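Local structure of N-acetyl-beta-D glucosaminidase (Rhizomucor miehei CAU432, 4ZM6) at residues G106-A111 with L631-L636; I811-V816 with Y842-Y847; D390-L395 with T424-I429; G40-F45 with R73-A78. The protein probably hydrolyses terminal beta-linked N-acetylglucosamine residues, and also carries an acetyl-CoA-binding N-acetyltransferase region thought to acetylate glucosamine. All coordinates share one frame; numbering follows the deposited sequence.

Contact 1 of 4, residues G106-A111 with L631-L636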
# COMPACT_ATOMS: atom_id res chain seq x y z
N GLY A 106 -1.07 15.28 -14.76
CA GLY A 106 -1.52 14.05 -14.11
C GLY A 106 -1.25 12.74 -14.84
O GLY A 106 -1.92 11.74 -14.56
N SER A 107 -0.29 12.74 -15.75
CA SER A 107 0.06 11.54 -16.50
C SER A 107 1.53 11.21 -16.33
O SER A 107 2.39 11.92 -16.83
CB SER A 107 -0.25 11.71 -17.98
OG SER A 107 0.35 10.68 -18.76
N SER A 108 1.81 10.11 -15.63
CA SER A 108 3.17 9.60 -15.46
C SER A 108 3.82 9.29 -16.81
O SER A 108 5.02 9.44 -16.97
CB SER A 108 3.17 8.35 -14.58
OG SER A 108 2.33 7.35 -15.12
N THR A 109 3.01 8.85 -17.77
CA THR A 109 3.51 8.60 -19.12
C THR A 109 4.05 9.88 -19.75
O THR A 109 5.15 9.89 -20.32
CB THR A 109 2.43 8.00 -20.03
OG1 THR A 109 1.90 6.81 -19.42
CG2 THR A 109 3.00 7.66 -21.41
N ALA A 110 3.29 10.96 -19.63
CA ALA A 110 3.71 12.28 -20.12
C ALA A 110 5.06 12.69 -19.50
O ALA A 110 5.98 13.08 -20.22
CB ALA A 110 2.65 13.33 -19.82
N ALA A 111 5.17 12.58 -18.18
CA ALA A 111 6.42 12.90 -17.51
C ALA A 111 7.57 12.03 -17.99
O ALA A 111 8.68 12.52 -18.16
CB ALA A 111 6.27 12.76 -16.01
N LEU A 631 -6.06 4.69 -17.32
CA LEU A 631 -5.88 3.24 -17.22
C LEU A 631 -4.51 2.84 -17.75
O LEU A 631 -3.83 2.01 -17.16
CB LEU A 631 -6.97 2.51 -18.01
CG LEU A 631 -8.39 2.64 -17.44
CD1 LEU A 631 -9.42 2.11 -18.42
CD2 LEU A 631 -8.50 1.94 -16.10
N HIS A 632 -4.14 3.42 -18.88
CA HIS A 632 -2.86 3.16 -19.52
C HIS A 632 -1.69 3.46 -18.59
O HIS A 632 -0.73 2.69 -18.50
CB HIS A 632 -2.78 4.01 -20.79
CG HIS A 632 -1.46 3.92 -21.50
ND1 HIS A 632 -0.34 4.59 -21.05
CD2 HIS A 632 -1.10 3.27 -22.62
CE1 HIS A 632 0.66 4.34 -21.87
NE2 HIS A 632 0.23 3.55 -22.83
N ASP A 633 -1.77 4.59 -17.89
CA ASP A 633 -0.75 4.99 -16.94
C ASP A 633 -0.69 4.06 -15.73
O ASP A 633 0.39 3.69 -15.26
CB ASP A 633 -0.98 6.44 -16.50
CG ASP A 633 -0.63 7.44 -17.59
OD1 ASP A 633 -0.76 7.10 -18.79
OD2 ASP A 633 -0.20 8.56 -17.25
N ALA A 634 -1.86 3.66 -15.22
CA ALA A 634 -1.94 2.68 -14.14
C ALA A 634 -1.22 1.39 -14.54
O ALA A 634 -0.53 0.78 -13.73
CB ALA A 634 -3.39 2.38 -13.79
N ALA A 635 -1.37 1.00 -15.80
CA ALA A 635 -0.69 -0.18 -16.32
C ALA A 635 0.83 -0.02 -16.32
O ALA A 635 1.54 -0.90 -15.82
CB ALA A 635 -1.20 -0.51 -17.71
N LEU A 636 1.34 1.08 -16.86
CA LEU A 636 2.79 1.27 -16.95
C LEU A 636 3.40 1.57 -15.60
O LEU A 636 4.55 1.21 -15.35
CB LEU A 636 3.16 2.38 -17.94
CG LEU A 636 2.58 2.32 -19.35
CD1 LEU A 636 3.54 3.00 -20.32
CD2 LEU A 636 2.28 0.90 -19.82
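The carboxylate of D633 reaches across to S107 and T109, its two oxygens sharing three donors. With CG beside its own backbone N (chi1 -73°), the group leans out from helix 627-642. S107 OG donates to D633 OD2 at 2.7 Å and comes in on the syn lone pair. T109 approaches from a different direction: its OG1 donates to D633 OD1, also at 2.7 Å, from well above the carboxylate plane, and its backbone N donates to OD2 over 3.3 Å, again out of the plane. Three donors therefore grip one acid, and OD2 serves two of them. S107 is the N-cap of helix 108-125, its OG accepting from A110 N at 3.1 Å, so the acid of the acetyltransferase helix docks onto the start of a helix in the glycoside hydrolase family 3 region, where the helix dipole would probably favour a negative charge. S108 OG turns instead to E637, one helical turn beyond D633. Beside the acid, the H632 ring meets T109 OG1 at its edge, with ND1 3.6 Å from that oxygen. A weak bond from ND1 to OD1 of neighbouring D633 and a bond between H632 NE2 and W679 NE1 limit the ring's rotation.

Contact 2 of 4, residues I811-V816 with Y842-Y847; sequences IGIGIV and YSRVGY. With SO4 (sulfate ion), chain D.
V816 and V845 meet in the buried half of this contact: V816 CG1 lies 4.0 Å from V845 CG2, the two side chains crossing at about a right angle. V816 puts CG1 anti to its backbone N (chi1 165°), and this one methyl also reaches the Y842 ring, approaching CE1 to 4.2 Å at an oblique tilt. Behind them, M797 and V800 of strand 794-802 close off V816, while V833 and V836 pack on Y842, so helix 811-825 and the end of helix 839-843 share one apolar core over the sheet. The segment 842-847 leaves its helix through a Schellman motif: Y847 N bonds to Y842 O, and G846, with positive phi, is the C-prime residue.

On the solvent side the exposed R844 lays one face of its guanidinium over I813, with NH2 3.4 Å from I813 CG1. The isoleucine's link to the buried cluster is loose, I813 CG2 lying 4.4 Å from V845 CG1. A sulfate ion, probably from the crystallisation liquor, sits by the helix start; I811 N gives it a weak bond at 3.4 Å to O1, and G808 N bonds it too. The RGRGIG sequence here fits the GNAT signature R-x-x-G-x-G, whose backbone amides in relatives hold the acetyl-CoA pyrophosphate, so the sulfate may mimic a phosphate. The two segments themselves are joined by dispersion and hydrophobic burial; toward I813 the arginine offers a face of its guanidinium, which has no polar partner within the two segments.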
# COMPACT_ATOMS: atom_id res chain seq x y z
N ILE A 811 9.52 -31.56 -44.11
CA ILE A 811 8.86 -32.02 -42.89
C ILE A 811 7.86 -31.00 -42.36
O ILE A 811 6.72 -31.35 -42.05
CB ILE A 811 9.89 -32.33 -41.78
CG1 ILE A 811 10.73 -33.55 -42.16
CG2 ILE A 811 9.19 -32.56 -40.44
CD1 ILE A 811 11.88 -33.85 -41.23
N GLY A 812 8.29 -29.75 -42.24
CA GLY A 812 7.44 -28.68 -41.74
C GLY A 812 6.08 -28.64 -42.42
O GLY A 812 5.06 -28.51 -41.76
N ILE A 813 6.08 -28.78 -43.74
CA ILE A 813 4.83 -28.72 -44.51
C ILE A 813 4.08 -30.04 -44.30
O ILE A 813 2.84 -30.06 -44.30
CB ILE A 813 5.05 -28.48 -46.03
CG1 ILE A 813 6.17 -27.46 -46.27
CG2 ILE A 813 3.76 -28.00 -46.68
CD1 ILE A 813 7.51 -28.05 -46.68
N GLY A 814 4.84 -31.12 -44.13
CA GLY A 814 4.28 -32.42 -43.81
C GLY A 814 3.52 -32.43 -42.51
O GLY A 814 2.33 -32.76 -42.48
N ILE A 815 4.20 -32.06 -41.43
CA ILE A 815 3.60 -32.06 -40.10
C ILE A 815 2.40 -31.11 -40.00
O ILE A 815 1.45 -31.40 -39.28
CB ILE A 815 4.63 -31.73 -39.00
CG1 ILE A 815 4.07 -32.08 -37.63
CG2 ILE A 815 5.05 -30.27 -39.06
CD1 ILE A 815 5.11 -32.05 -36.53
N VAL A 816 2.44 -30.00 -40.72
CA VAL A 816 1.29 -29.10 -40.77
C VAL A 816 0.15 -29.77 -41.53
O VAL A 816 -1.00 -29.71 -41.10
CB VAL A 816 1.65 -27.74 -41.41
CG1 VAL A 816 0.41 -26.95 -41.79
CG2 VAL A 816 2.50 -26.92 -40.45
N TYR A 842 1.64 -21.37 -45.58
CA TYR A 842 0.32 -21.86 -45.17
C TYR A 842 -0.73 -21.75 -46.29
O TYR A 842 -1.82 -22.31 -46.17
CB TYR A 842 -0.16 -21.12 -43.92
CG TYR A 842 0.65 -21.42 -42.68
CD1 TYR A 842 0.46 -22.61 -41.98
CD2 TYR A 842 1.59 -20.52 -42.19
CE1 TYR A 842 1.20 -22.89 -40.83
CE2 TYR A 842 2.33 -20.79 -41.05
CZ TYR A 842 2.13 -21.98 -40.38
OH TYR A 842 2.86 -22.25 -39.25
N SER A 843 -0.40 -21.03 -47.36
CA SER A 843 -1.23 -21.02 -48.57
C SER A 843 -1.23 -22.38 -49.25
O SER A 843 -2.22 -22.76 -49.88
CB SER A 843 -0.74 -19.96 -49.56
OG SER A 843 -1.03 -18.65 -49.11
N ARG A 844 -0.12 -23.11 -49.12
CA ARG A 844 0.04 -24.44 -49.72
C ARG A 844 -0.80 -25.54 -49.06
O ARG A 844 -0.79 -26.68 -49.53
CB ARG A 844 1.52 -24.85 -49.68
CG ARG A 844 2.45 -23.96 -50.49
CD ARG A 844 3.88 -24.05 -49.98
NE ARG A 844 4.40 -25.41 -50.06
CZ ARG A 844 5.55 -25.82 -49.54
NH1 ARG A 844 6.34 -24.98 -48.86
NH2 ARG A 844 5.93 -27.09 -49.68
N VAL A 845 -1.51 -25.21 -47.98
CA VAL A 845 -2.43 -26.15 -47.33
C VAL A 845 -3.78 -25.50 -47.02
O VAL A 845 -4.45 -25.87 -46.05
CB VAL A 845 -1.79 -26.75 -46.06
CG1 VAL A 845 -0.60 -27.63 -46.42
CG2 VAL A 845 -1.35 -25.66 -45.09
N GLY A 846 -4.17 -24.52 -47.83
CA GLY A 846 -5.53 -23.96 -47.79
C GLY A 846 -5.83 -22.84 -46.81
O GLY A 846 -7.00 -22.49 -46.63
N TYR A 847 -4.81 -22.27 -46.17
CA TYR A 847 -5.02 -21.16 -45.23
C TYR A 847 -4.90 -19.80 -45.92
O TYR A 847 -3.87 -19.48 -46.51
CB TYR A 847 -4.03 -21.21 -44.06
CG TYR A 847 -4.28 -22.34 -43.09
CD1 TYR A 847 -5.33 -22.28 -42.18
CD2 TYR A 847 -3.46 -23.46 -43.07
CE1 TYR A 847 -5.56 -23.31 -41.29
CE2 TYR A 847 -3.68 -24.50 -42.18
CZ TYR A 847 -4.73 -24.42 -41.29
OH TYR A 847 -4.94 -25.46 -40.42
S SO4 D . 11.37 -27.67 -43.90
O1 SO4 D . 11.75 -29.05 -43.51
O2 SO4 D . 12.41 -27.13 -44.81
O3 SO4 D . 11.29 -26.80 -42.71
O4 SO4 D . 10.07 -27.69 -44.62

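Contact 3 of 4, residues D390-L395 with T424-I429; sequences DKILFL and TNLEYI
F394 and Y428 face the same side of a parallel strand pair, 392-395 beside 426-429, which helix 413-422 links as a beta-alpha-beta unit. Strand 426-431 is the outermost of its mixed sheet within the chain; strand 392-397 is paired on its other flank with 447-452. The F394 side chain can be followed outward. Its CB lies 3.6 Å from E427 O and 4.2 Å from L426 CD1. With CG anti to the backbone N (chi1 176°), the ring then runs alongside that of Y428, pointing the same way. CD2 comes to 3.4 Å from Y428 CD2, and CE2, the next ring atom, is 3.7 Å from both CD2 and CE2 of Y428. The planes are near parallel, at 17°, but slid so far apart that the rings barely overlap. Each ring stacks instead on a residue of helix 413-422, F415 for F394 and H416 for Y428, so the helix packs against this aromatic row.

The face carrying L393, L395, E427 and I429 is packed by helix 439-444, where E427 OE1 forms a salt bridge with K441 and the tip of L393 rests along the glutamate chain. Between the strands, the backbone of F394 bonds twice to 426-429: its N to E427 O, and its O, at 3.0 Å, accepts from I429 N.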
# COMPACT_ATOMS: atom_id res chain seq x y z
N ASP A 390 -12.62 46.42 -28.41
CA ASP A 390 -12.49 46.43 -26.96
C ASP A 390 -11.05 46.71 -26.55
O ASP A 390 -10.11 46.29 -27.23
CB ASP A 390 -12.93 45.10 -26.34
CG ASP A 390 -14.44 44.98 -26.20
OD1 ASP A 390 -15.07 45.94 -25.73
OD2 ASP A 390 -14.98 43.91 -26.54
N LYS A 391 -10.88 47.40 -25.44
CA LYS A 391 -9.56 47.71 -24.90
C LYS A 391 -9.23 46.68 -23.82
O LYS A 391 -9.96 46.55 -22.84
CB LYS A 391 -9.54 49.13 -24.32
CG LYS A 391 -8.17 49.65 -23.93
CD LYS A 391 -7.36 50.13 -25.14
CE LYS A 391 -6.50 51.35 -24.79
NZ LYS A 391 -7.29 52.62 -24.73
N ILE A 392 -8.13 45.95 -24.02
CA ILE A 392 -7.63 45.01 -23.02
C ILE A 392 -6.40 45.59 -22.32
O ILE A 392 -5.42 45.96 -22.97
CB ILE A 392 -7.25 43.65 -23.66
CG1 ILE A 392 -8.49 42.96 -24.23
CG2 ILE A 392 -6.57 42.75 -22.62
CD1 ILE A 392 -8.24 41.58 -24.81
N LEU A 393 -6.45 45.64 -20.99
CA LEU A 393 -5.29 46.07 -20.20
C LEU A 393 -4.58 44.87 -19.59
O LEU A 393 -5.15 44.17 -18.75
CB LEU A 393 -5.73 47.02 -19.08
CG LEU A 393 -4.62 47.59 -18.21
CD1 LEU A 393 -3.49 48.19 -19.04
CD2 LEU A 393 -5.19 48.63 -17.26
N PHE A 394 -3.34 44.63 -20.01
CA PHE A 394 -2.55 43.54 -19.47
C PHE A 394 -1.49 44.10 -18.52
O PHE A 394 -0.56 44.77 -18.95
CB PHE A 394 -1.90 42.72 -20.59
CG PHE A 394 -0.97 41.64 -20.11
CD1 PHE A 394 -1.34 40.78 -19.08
CD2 PHE A 394 0.28 41.46 -20.70
CE1 PHE A 394 -0.50 39.77 -18.65
CE2 PHE A 394 1.13 40.45 -20.27
CZ PHE A 394 0.74 39.61 -19.24
N LEU A 395 -1.66 43.82 -17.23
CA LEU A 395 -0.72 44.24 -16.19
C LEU A 395 0.08 43.03 -15.74
O LEU A 395 -0.49 42.04 -15.30
CB LEU A 395 -1.48 44.83 -15.00
CG LEU A 395 -2.44 45.98 -15.32
CD1 LEU A 395 -3.11 46.49 -14.06
CD2 LEU A 395 -1.70 47.10 -16.03
N THR A 424 -5.16 42.79 -30.70
CA THR A 424 -4.12 43.81 -30.86
C THR A 424 -4.39 45.09 -30.08
O THR A 424 -3.45 45.80 -29.72
CB THR A 424 -3.94 44.18 -32.35
OG1 THR A 424 -5.05 44.97 -32.80
CG2 THR A 424 -3.83 42.92 -33.19
N ASN A 425 -5.66 45.40 -29.83
CA ASN A 425 -6.02 46.58 -29.05
C ASN A 425 -5.67 46.31 -27.58
O ASN A 425 -6.53 46.04 -26.74
CB ASN A 425 -7.50 46.93 -29.26
CG ASN A 425 -7.84 48.37 -28.92
OD1 ASN A 425 -9.01 48.73 -28.84
ND2 ASN A 425 -6.82 49.20 -28.72
N LEU A 426 -4.37 46.41 -27.28
CA LEU A 426 -3.81 45.85 -26.07
C LEU A 426 -2.76 46.79 -25.46
O LEU A 426 -1.92 47.31 -26.19
CB LEU A 426 -3.16 44.51 -26.40
CG LEU A 426 -2.56 43.67 -25.27
CD1 LEU A 426 -3.66 43.09 -24.39
CD2 LEU A 426 -1.70 42.56 -25.85
N GLU A 427 -2.82 46.97 -24.14
CA GLU A 427 -1.80 47.72 -23.42
C GLU A 427 -1.06 46.82 -22.43
O GLU A 427 -1.68 46.19 -21.57
CB GLU A 427 -2.42 48.90 -22.67
CG GLU A 427 -1.41 49.82 -22.01
CD GLU A 427 -2.00 51.14 -21.56
OE1 GLU A 427 -1.23 52.11 -21.38
OE2 GLU A 427 -3.24 51.20 -21.39
N TYR A 428 0.25 46.84 -22.49
CA TYR A 428 1.03 45.98 -21.67
C TYR A 428 1.89 46.83 -20.79
O TYR A 428 2.70 47.60 -21.24
CB TYR A 428 1.84 45.10 -22.59
CG TYR A 428 2.96 44.32 -22.01
CD1 TYR A 428 4.10 44.16 -22.72
CD2 TYR A 428 2.87 43.69 -20.80
CE1 TYR A 428 5.13 43.43 -22.25
CE2 TYR A 428 3.91 42.96 -20.32
CZ TYR A 428 5.04 42.85 -21.07
OH TYR A 428 6.12 42.14 -20.67
N ILE A 429 1.66 46.70 -19.50
CA ILE A 429 2.39 47.44 -18.47
C ILE A 429 2.96 46.47 -17.47
O ILE A 429 2.25 45.60 -16.97
CB ILE A 429 1.45 48.40 -17.70
CG1 ILE A 429 0.95 49.51 -18.63
CG2 ILE A 429 2.17 49.00 -16.49
CD1 ILE A 429 -0.23 50.28 -18.08

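Contact 4 of 4, residues G40-F45 with R73-A78; sequences GSIILF and RPLFIA
L44 holds CG beside its backbone N (chi1 -53°) and I77 turns CG2 anti to its own N (chi1 -60° to CG1), which brings L44 CD1 to 3.5 Å from I77 CG2. These residues belong to neighbouring parallel strands of the TIM-barrel-like family 3 domain, 41-44 and 76-79, joined through helix 52-68 as a beta-alpha-beta unit. That helix lies over the same side, with T59 and Q63 against I77 and A66 against L75. Further back along this face, I42 CG1 meets L75 CD1 at 4.0 Å.

The other face carries S41, I43, F76 and A78. S41 CB abuts F76 CB at 3.8 Å, and the serine OG sits at the edge of the phenyl ring. The ring leads away from 40-45 and meets W129 edge-to-face, while M18 of strand 17-19 packs on S41, I43 and A78.

Four backbone bonds stitch the strands together, alternating in direction. G40 O accepts F76 N at 3.0 Å and also takes K337 NZ, so it has two donors. I42 uses both its N, to F76 O, and its O, from A78 N at 2.7 Å. Last in the row, L44 N donates to A78 O at 3.1 Å.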
# COMPACT_ATOMS: atom_id res chain seq x y z
N GLY A 40 36.66 13.79 -11.22
CA GLY A 40 35.84 12.81 -11.93
C GLY A 40 34.51 13.29 -12.48
O GLY A 40 33.90 12.59 -13.29
N SER A 41 34.03 14.45 -12.03
CA SER A 41 32.73 14.96 -12.45
C SER A 41 32.72 16.48 -12.56
O SER A 41 33.36 17.17 -11.77
CB SER A 41 31.64 14.51 -11.46
OG SER A 41 31.89 13.21 -10.95
N ILE A 42 31.98 16.99 -13.54
CA ILE A 42 31.82 18.42 -13.76
C ILE A 42 30.34 18.76 -13.62
O ILE A 42 29.48 17.90 -13.85
CB ILE A 42 32.28 18.83 -15.17
CG1 ILE A 42 33.73 18.39 -15.43
CG2 ILE A 42 32.14 20.34 -15.39
CD1 ILE A 42 34.76 19.02 -14.51
N ILE A 43 30.04 20.01 -13.25
CA ILE A 43 28.67 20.52 -13.25
C ILE A 43 28.62 21.83 -14.04
O ILE A 43 29.54 22.65 -13.96
CB ILE A 43 28.11 20.71 -11.81
CG1 ILE A 43 26.73 21.39 -11.86
CG2 ILE A 43 29.07 21.50 -10.94
CD1 ILE A 43 25.95 21.31 -10.56
N LEU A 44 27.53 22.02 -14.78
CA LEU A 44 27.37 23.18 -15.65
C LEU A 44 26.10 23.97 -15.33
O LEU A 44 25.13 23.42 -14.79
CB LEU A 44 27.32 22.73 -17.11
CG LEU A 44 28.46 21.83 -17.62
CD1 LEU A 44 28.21 21.47 -19.07
CD2 LEU A 44 29.80 22.52 -17.46
N PHE A 45 26.12 25.26 -15.66
CA PHE A 45 24.97 26.15 -15.46
C PHE A 45 24.75 26.96 -16.73
O PHE A 45 25.51 26.83 -17.68
CB PHE A 45 25.23 27.08 -14.28
CG PHE A 45 25.37 26.37 -12.96
CD1 PHE A 45 26.57 25.76 -12.61
CD2 PHE A 45 24.31 26.33 -12.06
CE1 PHE A 45 26.71 25.11 -11.39
CE2 PHE A 45 24.44 25.68 -10.84
CZ PHE A 45 25.64 25.07 -10.51
N ARG A 73 38.52 6.33 -16.43
CA ARG A 73 37.16 6.48 -16.96
C ARG A 73 36.84 7.92 -17.32
O ARG A 73 37.44 8.85 -16.77
CB ARG A 73 36.14 5.98 -15.94
CG ARG A 73 36.20 4.49 -15.72
CD ARG A 73 35.17 4.05 -14.70
NE ARG A 73 35.35 2.64 -14.35
CZ ARG A 73 36.27 2.18 -13.51
NH1 ARG A 73 37.14 3.00 -12.92
NH2 ARG A 73 36.34 0.87 -13.26
N PRO A 74 35.88 8.13 -18.25
CA PRO A 74 35.52 9.49 -18.66
C PRO A 74 34.85 10.29 -17.56
O PRO A 74 34.33 9.73 -16.60
CB PRO A 74 34.55 9.27 -19.83
CG PRO A 74 34.62 7.83 -20.18
CD PRO A 74 35.09 7.11 -18.96
N LEU A 75 34.89 11.61 -17.71
CA LEU A 75 34.23 12.52 -16.78
C LEU A 75 32.72 12.37 -16.83
O LEU A 75 32.15 11.99 -17.86
CB LEU A 75 34.57 13.98 -17.12
CG LEU A 75 36.03 14.44 -17.07
CD1 LEU A 75 36.11 15.91 -17.42
CD2 LEU A 75 36.64 14.17 -15.70
N PHE A 76 32.07 12.66 -15.71
CA PHE A 76 30.65 12.95 -15.68
C PHE A 76 30.51 14.44 -15.91
O PHE A 76 31.30 15.23 -15.38
CB PHE A 76 30.03 12.57 -14.33
CG PHE A 76 29.35 11.23 -14.31
CD1 PHE A 76 28.31 10.94 -15.18
CD2 PHE A 76 29.72 10.26 -13.38
CE1 PHE A 76 27.67 9.71 -15.16
CE2 PHE A 76 29.08 9.02 -13.35
CZ PHE A 76 28.06 8.75 -14.24
N ILE A 77 29.52 14.83 -16.70
CA ILE A 77 29.20 16.24 -16.93
C ILE A 77 27.73 16.46 -16.57
O ILE A 77 26.83 16.20 -17.37
CB ILE A 77 29.49 16.64 -18.39
CG1 ILE A 77 30.97 16.41 -18.71
CG2 ILE A 77 29.11 18.10 -18.64
CD1 ILE A 77 31.35 16.77 -20.13
N ALA A 78 27.50 16.95 -15.36
CA ALA A 78 26.16 17.06 -14.80
C ALA A 78 25.52 18.42 -15.05
O ALA A 78 26.19 19.35 -15.50
CB ALA A 78 26.20 16.76 -13.31

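Overall arrangement
Contact 4 comes first along the chain, in the barrel sheet of the N-terminal hydrolase domain. Contact 1 opens next on helix 108-125 and closes only after some 520 residues, on helix 627-642; contact 3 falls within that span, in a separate mixed sheet. Contact 2 follows in the last acetyltransferase range. The centre of contact 1 lies about 7 Å from that of the chain, and about 32, 40 and 44 Å from the centres of contacts 4, 3 and 2. Contacts 2 and 3, about 76 Å apart between centres, sit on opposite sides of the chain's centre. Three contacts thus build individual domains, while contact 1 ties the hydrolase part to the acetyl-CoA-binding part.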